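Local coordinates for protein glycosyl transferase (Staphylococcus aureus, PDB 5U02) that belongs to the glycosyl transferases and is modelled as a three-chain assembly, each chain a helical linker region followed by two C-terminal beta domains, at residues A[132-137]-A[159-164]; A[143-148]-A[237-242]; A[174-179]-A[210-215]. One frame throughout, in Å; residues are numbered along the deposited sequence.

Contact 1 of 3, residues A[132-137]-A[159-164]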
loop_
_atom_site.group_PDB
_atom_site.type_symbol
_atom_site.label_atom_id
_atom_site.label_comp_id
_atom_site.label_asym_id
_atom_site.label_seq_id
_atom_site.Cartn_x
_atom_site.Cartn_y
_atom_site.Cartn_z
ATOM N N ILE A 132 12.669 18.740 17.924
ATOM C CA ILE A 132 12.329 17.757 18.947
ATOM C C ILE A 132 12.434 16.360 18.347
ATOM O O ILE A 132 11.733 16.038 17.382
ATOM C CB ILE A 132 10.922 18.014 19.509
ATOM C CG1 ILE A 132 10.785 19.481 19.925
ATOM C CG2 ILE A 132 10.632 17.083 20.675
ATOM C CD1 ILE A 132 9.452 19.827 20.553
ATOM N N ASP A 133 13.304 15.530 18.922
ATOM C CA ASP A 133 13.507 14.170 18.435
ATOM C C ASP A 133 12.220 13.353 18.552
ATOM O O ASP A 133 11.331 13.652 19.354
ATOM C CB ASP A 133 14.631 13.482 19.217
ATOM C CG ASP A 133 16.014 13.830 18.691
ATOM O OD1 ASP A 133 16.109 14.510 17.650
ATOM O OD2 ASP A 133 17.013 13.418 19.321
ATOM N N ILE A 134 12.127 12.305 17.736
ATOM C CA ILE A 134 10.978 11.407 17.737
ATOM C C ILE A 134 11.416 10.085 18.354
ATOM O O ILE A 134 12.246 9.364 17.784
ATOM C CB ILE A 134 10.406 11.197 16.332
ATOM C CG1 ILE A 134 10.165 12.540 15.649
ATOM C CG2 ILE A 134 9.113 10.397 16.409
ATOM C CD1 ILE A 134 9.222 12.449 14.460
ATOM N N ALA A 135 10.852 9.763 19.518
ATOM C CA ALA A 135 11.159 8.531 20.226
ATOM C C ALA A 135 10.426 7.351 19.591
ATOM O O ALA A 135 9.506 7.514 18.789
ATOM C CB ALA A 135 10.799 8.662 21.705
ATOM N N LYS A 136 10.855 6.148 19.958
ATOM C CA LYS A 136 10.264 4.947 19.401
ATOM C C LYS A 136 8.826 4.789 19.886
ATOM O O LYS A 136 8.529 5.031 21.063
ATOM C CB LYS A 136 11.089 3.723 19.789
ATOM C CG LYS A 136 11.338 2.754 18.653
ATOM C CD LYS A 136 12.522 1.854 18.942
ATOM C CE LYS A 136 12.075 0.498 19.458
ATOM N NZ LYS A 136 13.199 -0.480 19.474
ATOM N N PRO A 137 7.892 4.415 19.011
ATOM C CA PRO A 137 6.511 4.212 19.455
ATOM C C PRO A 137 6.379 2.975 20.324
ATOM O O PRO A 137 7.074 1.977 20.136
ATOM C CB PRO A 137 5.729 4.029 18.149
ATOM C CG PRO A 137 6.746 3.572 17.167
ATOM C CD PRO A 137 8.012 4.299 17.543
ATOM N N GLU A 159 1.413 4.944 22.332
ATOM C CA GLU A 159 2.057 6.240 22.481
ATOM C C GLU A 159 2.993 6.483 21.311
ATOM O O GLU A 159 3.793 5.613 20.953
ATOM C CB GLU A 159 2.819 6.340 23.805
ATOM C CG GLU A 159 1.920 6.650 24.988
ATOM C CD GLU A 159 2.693 6.892 26.268
ATOM O OE1 GLU A 159 3.912 7.153 26.187
ATOM O OE2 GLU A 159 2.079 6.831 27.354
ATOM N N PHE A 160 2.878 7.669 20.720
ATOM C CA PHE A 160 3.683 8.070 19.577
ATOM C C PHE A 160 3.566 9.580 19.456
ATOM O O PHE A 160 2.455 10.120 19.477
ATOM C CB PHE A 160 3.209 7.381 18.291
ATOM C CG PHE A 160 4.254 7.321 17.214
ATOM C CD1 PHE A 160 5.589 7.558 17.504
ATOM C CD2 PHE A 160 3.898 7.048 15.902
ATOM C CE1 PHE A 160 6.550 7.511 16.511
ATOM C CE2 PHE A 160 4.853 6.997 14.904
ATOM C CZ PHE A 160 6.183 7.230 15.209
ATOM N N MET A 161 4.703 10.260 19.346
ATOM C CA MET A 161 4.707 11.715 19.358
ATOM C C MET A 161 4.283 12.326 18.036
ATOM O O MET A 161 4.520 13.521 17.822
ATOM C CB MET A 161 6.088 12.235 19.756
ATOM C CG MET A 161 6.280 12.285 21.255
ATOM S SD MET A 161 7.931 12.820 21.712
ATOM C CE MET A 161 8.880 11.882 20.541
ATOM N N ILE A 162 3.660 11.558 17.144
ATOM C CA ILE A 162 3.232 12.088 15.856
ATOM C C ILE A 162 1.920 11.428 15.462
ATOM O O ILE A 162 1.767 10.205 15.577
ATOM C CB ILE A 162 4.307 11.904 14.765
ATOM C CG1 ILE A 162 3.758 12.329 13.395
ATOM C CG2 ILE A 162 4.817 10.488 14.756
ATOM C CD1 ILE A 162 4.791 12.424 12.286
ATOM N N GLY A 163 0.973 12.248 15.008
ATOM C CA GLY A 163 -0.364 11.784 14.724
ATOM C C GLY A 163 -0.458 10.938 13.470
ATOM O O GLY A 163 0.439 10.885 12.626
ATOM N N GLU A 164 -1.600 10.263 13.367
ATOM C CA GLU A 164 -1.890 9.377 12.249
ATOM C C GLU A 164 -1.750 10.108 10.918
ATOM O O GLU A 164 -2.087 11.289 10.800
ATOM C CB GLU A 164 -3.309 8.823 12.400
ATOM C CG GLU A 164 -3.575 7.476 11.743
ATOM C CD GLU A 164 -3.664 7.557 10.234
ATOM O OE1 GLU A 164 -3.304 6.564 9.565
ATOM O OE2 GLU A 164 -4.082 8.615 9.717
HETATM O O HOH W 1 7.177 8.821 20.414
#

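Contact 2 of 3, residues A[143-148]-A[237-242]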
loop_
_atom_site.group_PDB
_atom_site.type_symbol
_atom_site.label_atom_id
_atom_site.label_comp_id
_atom_site.label_asym_id
_atom_site.label_seq_id
_atom_site.Cartn_x
_atom_site.Cartn_y
_atom_site.Cartn_z
ATOM N N ALA A 143 -4.726 -7.776 18.840
ATOM C CA ALA A 143 -5.420 -8.951 18.326
ATOM C C ALA A 143 -4.422 -9.855 17.620
ATOM O O ALA A 143 -3.440 -9.384 17.040
ATOM C CB ALA A 143 -6.559 -8.580 17.365
ATOM N N PHE A 144 -4.686 -11.163 17.673
ATOM C CA PHE A 144 -3.904 -12.127 16.900
ATOM C C PHE A 144 -4.751 -13.373 16.675
ATOM O O PHE A 144 -4.935 -14.165 17.604
ATOM C CB PHE A 144 -2.600 -12.474 17.613
ATOM C CG PHE A 144 -1.668 -13.325 16.792
ATOM C CD1 PHE A 144 -1.825 -14.700 16.738
ATOM C CD2 PHE A 144 -0.636 -12.745 16.073
ATOM C CE1 PHE A 144 -0.969 -15.487 15.976
ATOM C CE2 PHE A 144 0.225 -13.524 15.305
ATOM C CZ PHE A 144 0.061 -14.895 15.258
ATOM N N LYS A 145 -5.247 -13.551 15.448
ATOM C CA LYS A 145 -5.981 -14.745 15.045
ATOM C C LYS A 145 -5.317 -15.363 13.820
ATOM O O LYS A 145 -4.687 -14.663 13.021
ATOM C CB LYS A 145 -7.447 -14.430 14.714
ATOM C CG LYS A 145 -8.157 -13.537 15.721
ATOM C CD LYS A 145 -8.410 -14.248 17.041
ATOM C CE LYS A 145 -9.444 -13.493 17.864
ATOM N NZ LYS A 145 -9.585 -14.038 19.245
ATOM N N PHE A 146 -5.472 -16.676 13.661
ATOM C CA PHE A 146 -4.870 -17.337 12.513
ATOM C C PHE A 146 -5.547 -18.676 12.271
ATOM O O PHE A 146 -6.223 -19.226 13.147
ATOM C CB PHE A 146 -3.354 -17.512 12.689
ATOM C CG PHE A 146 -2.961 -18.585 13.672
ATOM C CD1 PHE A 146 -3.228 -18.447 15.025
ATOM C CD2 PHE A 146 -2.282 -19.713 13.245
ATOM C CE1 PHE A 146 -2.848 -19.430 15.931
ATOM C CE2 PHE A 146 -1.902 -20.697 14.146
ATOM C CZ PHE A 146 -2.188 -20.553 15.489
ATOM N N ASP A 147 -5.373 -19.170 11.049
ATOM C CA ASP A 147 -5.818 -20.493 10.638
ATOM C C ASP A 147 -4.890 -20.951 9.516
ATOM O O ASP A 147 -3.847 -20.338 9.272
ATOM C CB ASP A 147 -7.300 -20.467 10.234
ATOM C CG ASP A 147 -7.616 -19.372 9.226
ATOM O OD1 ASP A 147 -6.858 -19.216 8.243
ATOM O OD2 ASP A 147 -8.627 -18.658 9.419
ATOM N N ASN A 148 -5.271 -22.025 8.821
ATOM C CA ASN A 148 -4.449 -22.544 7.730
ATOM C C ASN A 148 -4.486 -21.664 6.483
ATOM O O ASN A 148 -3.854 -22.008 5.476
ATOM C CB ASN A 148 -4.891 -23.961 7.358
ATOM C CG ASN A 148 -6.282 -24.000 6.766
ATOM O OD1 ASN A 148 -7.242 -23.538 7.378
ATOM N ND2 ASN A 148 -6.394 -24.531 5.550
ATOM N N TYR A 237 -3.216 -13.885 24.701
ATOM C CA TYR A 237 -3.152 -14.738 23.520
ATOM C C TYR A 237 -4.317 -15.719 23.527
ATOM O O TYR A 237 -4.594 -16.367 24.543
ATOM C CB TYR A 237 -1.816 -15.476 23.492
ATOM C CG TYR A 237 -1.560 -16.314 22.253
ATOM C CD1 TYR A 237 -1.472 -15.728 20.994
ATOM C CD2 TYR A 237 -1.362 -17.686 22.352
ATOM C CE1 TYR A 237 -1.217 -16.491 19.868
ATOM C CE2 TYR A 237 -1.101 -18.453 21.231
ATOM C CZ TYR A 237 -1.032 -17.853 19.996
ATOM O OH TYR A 237 -0.778 -18.622 18.887
ATOM N N ALA A 238 -5.007 -15.820 22.390
ATOM C CA ALA A 238 -6.317 -16.458 22.350
ATOM C C ALA A 238 -6.259 -17.976 22.227
ATOM O O ALA A 238 -7.311 -18.619 22.297
ATOM C CB ALA A 238 -7.136 -15.881 21.192
ATOM N N TYR A 239 -5.079 -18.566 22.054
ATOM C CA TYR A 239 -4.952 -20.002 21.859
ATOM C C TYR A 239 -4.071 -20.616 22.939
ATOM O O TYR A 239 -3.241 -19.943 23.557
ATOM C CB TYR A 239 -4.359 -20.324 20.480
ATOM C CG TYR A 239 -5.066 -19.635 19.337
ATOM C CD1 TYR A 239 -6.178 -20.206 18.738
ATOM C CD2 TYR A 239 -4.623 -18.409 18.862
ATOM C CE1 TYR A 239 -6.832 -19.576 17.696
ATOM C CE2 TYR A 239 -5.272 -17.772 17.823
ATOM C CZ TYR A 239 -6.372 -18.361 17.243
ATOM O OH TYR A 239 -7.016 -17.728 16.207
ATOM N N THR A 240 -4.270 -21.916 23.161
ATOM C CA THR A 240 -3.316 -22.698 23.936
ATOM C C THR A 240 -1.953 -22.670 23.253
ATOM O O THR A 240 -1.853 -22.647 22.022
ATOM C CB THR A 240 -3.802 -24.144 24.072
ATOM O OG1 THR A 240 -5.136 -24.155 24.600
ATOM C CG2 THR A 240 -2.890 -24.942 24.993
ATOM N N ALA A 241 -0.897 -22.663 24.065
ATOM C CA ALA A 241 0.456 -22.658 23.525
ATOM C C ALA A 241 0.657 -23.828 22.571
ATOM O O ALA A 241 0.075 -24.902 22.749
ATOM C CB ALA A 241 1.479 -22.717 24.661
ATOM N N GLU A 242 1.461 -23.595 21.535
ATOM C CA GLU A 242 1.829 -24.535 20.481
ATOM C C GLU A 242 0.710 -24.786 19.468
ATOM O O GLU A 242 0.913 -25.567 18.531
ATOM C CB GLU A 242 2.326 -25.875 21.045
ATOM C CG GLU A 242 3.578 -25.741 21.912
ATOM C CD GLU A 242 4.776 -25.209 21.135
ATOM O OE1 GLU A 242 4.913 -25.547 19.941
ATOM O OE2 GLU A 242 5.576 -24.445 21.712
HETATM O O HOH W 2 -4.464 -13.737 20.478
HETATM O O HOH W 3 -8.984 -19.232 14.750
#

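Contact 3 of 3, residues A[174-179]-A[210-215]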
loop_
_atom_site.group_PDB
_atom_site.type_symbol
_atom_site.label_atom_id
_atom_site.label_comp_id
_atom_site.label_asym_id
_atom_site.label_seq_id
_atom_site.Cartn_x
_atom_site.Cartn_y
_atom_site.Cartn_z
ATOM N N HIS A 174 11.392 -11.117 10.424
ATOM C CA HIS A 174 12.847 -11.103 10.352
ATOM C C HIS A 174 13.345 -12.442 10.869
ATOM O O HIS A 174 13.031 -12.821 12.001
ATOM C CB HIS A 174 13.421 -9.942 11.172
ATOM C CG HIS A 174 14.706 -9.380 10.634
ATOM N ND1 HIS A 174 15.385 -8.354 11.264
ATOM C CD2 HIS A 174 15.435 -9.697 9.536
ATOM C CE1 HIS A 174 16.473 -8.066 10.572
ATOM N NE2 HIS A 174 16.528 -8.866 9.520
ATOM N N SER A 175 14.090 -13.170 10.041
ATOM C CA SER A 175 14.639 -14.441 10.495
ATOM C C SER A 175 15.601 -14.190 11.645
ATOM O O SER A 175 16.202 -13.118 11.753
ATOM C CB SER A 175 15.340 -15.183 9.350
ATOM O OG SER A 175 16.476 -14.483 8.867
ATOM N N ARG A 176 15.726 -15.185 12.530
ATOM C CA ARG A 176 16.542 -14.999 13.728
ATOM C C ARG A 176 17.981 -14.650 13.372
ATOM O O ARG A 176 18.621 -13.847 14.062
ATOM C CB ARG A 176 16.488 -16.252 14.609
ATOM C CG ARG A 176 17.473 -16.257 15.789
ATOM C CD ARG A 176 17.132 -15.170 16.797
ATOM N NE ARG A 176 15.706 -15.119 17.088
ATOM C CZ ARG A 176 15.125 -15.787 18.084
ATOM N NH1 ARG A 176 15.846 -16.576 18.873
ATOM N NH2 ARG A 176 13.815 -15.686 18.288
ATOM N N ASN A 177 18.505 -15.219 12.288
ATOM C CA ASN A 177 19.865 -14.900 11.865
ATOM C C ASN A 177 19.943 -13.616 11.044
ATOM O O ASN A 177 20.977 -13.366 10.419
ATOM C CB ASN A 177 20.466 -16.067 11.071
ATOM C CG ASN A 177 19.721 -16.354 9.770
ATOM O OD1 ASN A 177 18.854 -15.589 9.338
ATOM N ND2 ASN A 177 20.067 -17.466 9.137
ATOM N N LYS A 178 18.872 -12.822 11.011
ATOM C CA LYS A 178 18.793 -11.552 10.295
ATOM C C LYS A 178 19.000 -11.686 8.786
ATOM O O LYS A 178 19.065 -10.668 8.088
ATOM C CB LYS A 178 19.792 -10.526 10.854
ATOM C CG LYS A 178 19.894 -10.498 12.369
ATOM C CD LYS A 178 18.757 -9.704 12.980
ATOM C CE LYS A 178 18.480 -10.147 14.407
ATOM N NZ LYS A 178 17.249 -9.506 14.942
ATOM N N LYS A 179 19.090 -12.908 8.250
ATOM C CA LYS A 179 19.445 -13.056 6.840
ATOM C C LYS A 179 18.261 -12.803 5.915
ATOM O O LYS A 179 18.431 -12.235 4.829
ATOM C CB LYS A 179 20.035 -14.444 6.578
ATOM C CG LYS A 179 21.378 -14.687 7.261
ATOM C CD LYS A 179 22.344 -15.423 6.347
ATOM C CE LYS A 179 23.733 -15.530 6.969
ATOM N NZ LYS A 179 23.788 -16.594 8.009
ATOM N N GLU A 210 14.053 -20.271 6.603
ATOM C CA GLU A 210 14.501 -20.278 7.988
ATOM C C GLU A 210 13.388 -20.819 8.874
ATOM O O GLU A 210 12.214 -20.830 8.500
ATOM C CB GLU A 210 14.921 -18.879 8.467
ATOM C CG GLU A 210 15.935 -18.167 7.575
ATOM C CD GLU A 210 17.351 -18.660 7.787
ATOM O OE1 GLU A 210 17.658 -19.136 8.904
ATOM O OE2 GLU A 210 18.155 -18.568 6.835
ATOM N N LYS A 211 13.774 -21.264 10.067
ATOM C CA LYS A 211 12.797 -21.845 10.982
ATOM C C LYS A 211 12.164 -20.788 11.876
ATOM O O LYS A 211 10.965 -20.859 12.162
ATOM C CB LYS A 211 13.450 -22.935 11.835
ATOM C CG LYS A 211 14.050 -24.085 11.035
ATOM C CD LYS A 211 13.619 -25.439 11.580
ATOM C CE LYS A 211 14.445 -25.814 12.797
ATOM N NZ LYS A 211 14.352 -27.266 13.139
ATOM N N ILE A 212 12.946 -19.806 12.322
ATOM C CA ILE A 212 12.494 -18.814 13.291
ATOM C C ILE A 212 12.292 -17.482 12.581
ATOM O O ILE A 212 13.225 -16.942 11.974
ATOM C CB ILE A 212 13.494 -18.667 14.450
ATOM C CG1 ILE A 212 13.681 -20.007 15.166
ATOM C CG2 ILE A 212 13.011 -17.608 15.423
ATOM C CD1 ILE A 212 14.818 -19.999 16.190
ATOM N N TRP A 213 11.076 -16.945 12.675
ATOM C CA TRP A 213 10.721 -15.650 12.106
ATOM C C TRP A 213 10.210 -14.768 13.238
ATOM O O TRP A 213 9.165 -15.057 13.831
ATOM C CB TRP A 213 9.669 -15.798 11.005
ATOM C CG TRP A 213 10.128 -16.618 9.830
ATOM C CD1 TRP A 213 10.014 -17.971 9.680
ATOM C CD2 TRP A 213 10.775 -16.136 8.641
ATOM N NE1 TRP A 213 10.549 -18.360 8.475
ATOM C CE2 TRP A 213 11.022 -17.253 7.819
ATOM C CE3 TRP A 213 11.167 -14.870 8.194
ATOM C CZ2 TRP A 213 11.640 -17.142 6.576
ATOM C CZ3 TRP A 213 11.788 -14.765 6.957
ATOM C CH2 TRP A 213 12.016 -15.893 6.164
ATOM N N ASP A 214 10.948 -13.706 13.545
ATOM C CA ASP A 214 10.555 -12.792 14.603
ATOM C C ASP A 214 9.720 -11.660 14.018
ATOM O O ASP A 214 9.949 -11.226 12.885
ATOM C CB ASP A 214 11.783 -12.246 15.338
ATOM C CG ASP A 214 12.696 -13.357 15.871
ATOM O OD1 ASP A 214 12.224 -14.128 16.728
ATOM O OD2 ASP A 214 13.890 -13.399 15.504
ATOM N N VAL A 215 8.733 -11.200 14.782
ATOM C CA VAL A 215 7.764 -10.214 14.304
ATOM C C VAL A 215 8.196 -8.826 14.762
ATOM O O VAL A 215 8.403 -8.595 15.959
ATOM C CB VAL A 215 6.344 -10.540 14.795
ATOM C CG1 VAL A 215 5.328 -9.595 14.167
ATOM C CG2 VAL A 215 5.988 -11.991 14.473
HETATM O O HOH W 4 15.275 -11.298 13.884
#

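Contact 1 of 3, residues A[132-137]-A[159-164]
P137 lays its ring over one face of the F160 ring, a CH-pi contact between two loops at the end of the antiparallel beta domain that faces the helical linker region. P137 CB stands 3.8 Å from the F160 centroid and 21° off the ring normal. It is shifted toward the rim, where it comes 3.6 Å from F160 CD1. On the opposite face I162 CG2 lies over the ring centre, which leaves the aromatic plane held between two aliphatic groups. The F160 ring, its CG turned away from the backbone N (chi1 -158°), runs alongside P137, both pointing the same way. Next to this pair P137 CA comes 3.4 Å from E159 O in a bent CA-H...O contact. I134 adds its CG2 methyl obliquely, 3.9 Å from F160 CE1. V219 and I221 of strand 212-221 pack on F160 as well, and Y167 meets it edge-to-face.

M161 packs against backbone instead. The bend at chi3 (-43°) turns the end of the thioether into the 133-135 chain, so that M161 CE is 3.2 Å from D133 O and 3.1 Å from A135 N, both short approaches. Beyond it, R104 and Y108 hydrogen-bond to the backbone of F160 and M161.

The solvent side, where the D133 side chain faces outward and E159 is exposed, is looser. No direct hydrogen bond joins the two loops. Instead, one water, in plane at the F160 ring edge, donates to A135 O at 3.1 Å and accepts from M161 N.

Contact 2 of 3, residues A[143-148]-A[237-242]
Y239 reaches across to strand 138-146 and puts its hydroxyl beside the backbone of F146, whose N-H donates to Y239 OH over 3.2 Å at a nearly straight 160°. The same two residues also meet through their rings. The edge of F146 is directed at the face of Y239 in a T-shaped pair, centroids 4.9 Å apart and planes at 78°, with F146 CE1 only 3.5 Å from Y239 CE2. A chi1 of 74° sets CG of F146 between the backbone N and the carbonyl carbon and brings the ring edge against the Y239 face. On the other face of Y239 lies the methyl of A238. K145 crosses the end of the tyrosine at about a right angle, CB 3.6 Å from Y239 OH, and its bent chain brings NZ over to A238 CB. A second aromatic pair, F144 with Y237, is oblique, with F144 CD1 3.7 Å from Y237 CE1.

Two waters extend this shell. One donates to F144 O at 2.9 Å and accepts from A238 N; the other links F146 O to Y239 OH, lying at the tyrosine edge in the ring plane.

Further out, P258 of strand 252-260 touches F144, F146 and Y237, while F260 meets Y237 edge-to-face and I151 packs on both phenylalanines. The flanking residues tie into the next domain: N148 bonds to E302 N and Y353, and E242 forms a salt bridge with R297. The whole is an aromatic cluster with which the 237-242 loop lies along one edge of strand 138-146, whose other edge pairs with 150-159, in an antiparallel beta domain consistent with its E-set family.

Contact 3 of 3, residues A[174-179]-A[210-215]
The antiparallel pairing of strands 168-175 and 212-221 ends here, with H174 and D214 as a hydrogen-bonded pair and S175 and W213 as the next, non-hydrogen-bonded one. H174 N donates to D214 O at 2.9 Å and D214 N to H174 O at 2.7 Å. Beyond them the chain leaves the sheet in a type I turn from S175 to K178, and R176 N still reaches I212 O at 3.1 Å, from above the carbonyl plane.

R176 then folds back. Bends at chi2 and chi3 bring its guanidinium side-on to D214, NE to OD2 at 3.0 Å and NH2 to OD1 at 2.7 Å, both bonds almost straight and on syn lone pairs. The two planes are only 13° apart, and I212 CG2 lies over one guanidinium face. D214 OD1 is gripped further by R229 and S268, which should steady the carboxylate and probably favour its charged form.

Within the same turn, N177 OD1 accepts from S175 OG and, completing an Asx turn, from K179 N. This fixes the amide, whose ND2 donates to E210 OE2 at 3.2 Å from above the carboxylate plane. Next to this bond S175 CB lies 3.5 Å from E210 CG.

How the contacts relate
Contacts 2 and 3 lie within the larger beta domain, while contact 1 brings the chain leaving the three-stranded sheet against one end of it, next to the helical linker region. Contact 2 is on the other side of the chain's centre from contact 1, with centres about 30 Å apart and nearest atoms about 15 Å. Their segments alternate along the chain, because strands 138-146 and 150-159 connect the two. Contact 3 is nested inside the loop that contact 2 closes. Both reach the same antiparallel sheet, with centres about 20 Å apart and nearest atoms about 6 Å. Strand 212-221 begins in contact 3 and later packs on contact 1; these two contacts are about 10 Å apart at their nearest atoms.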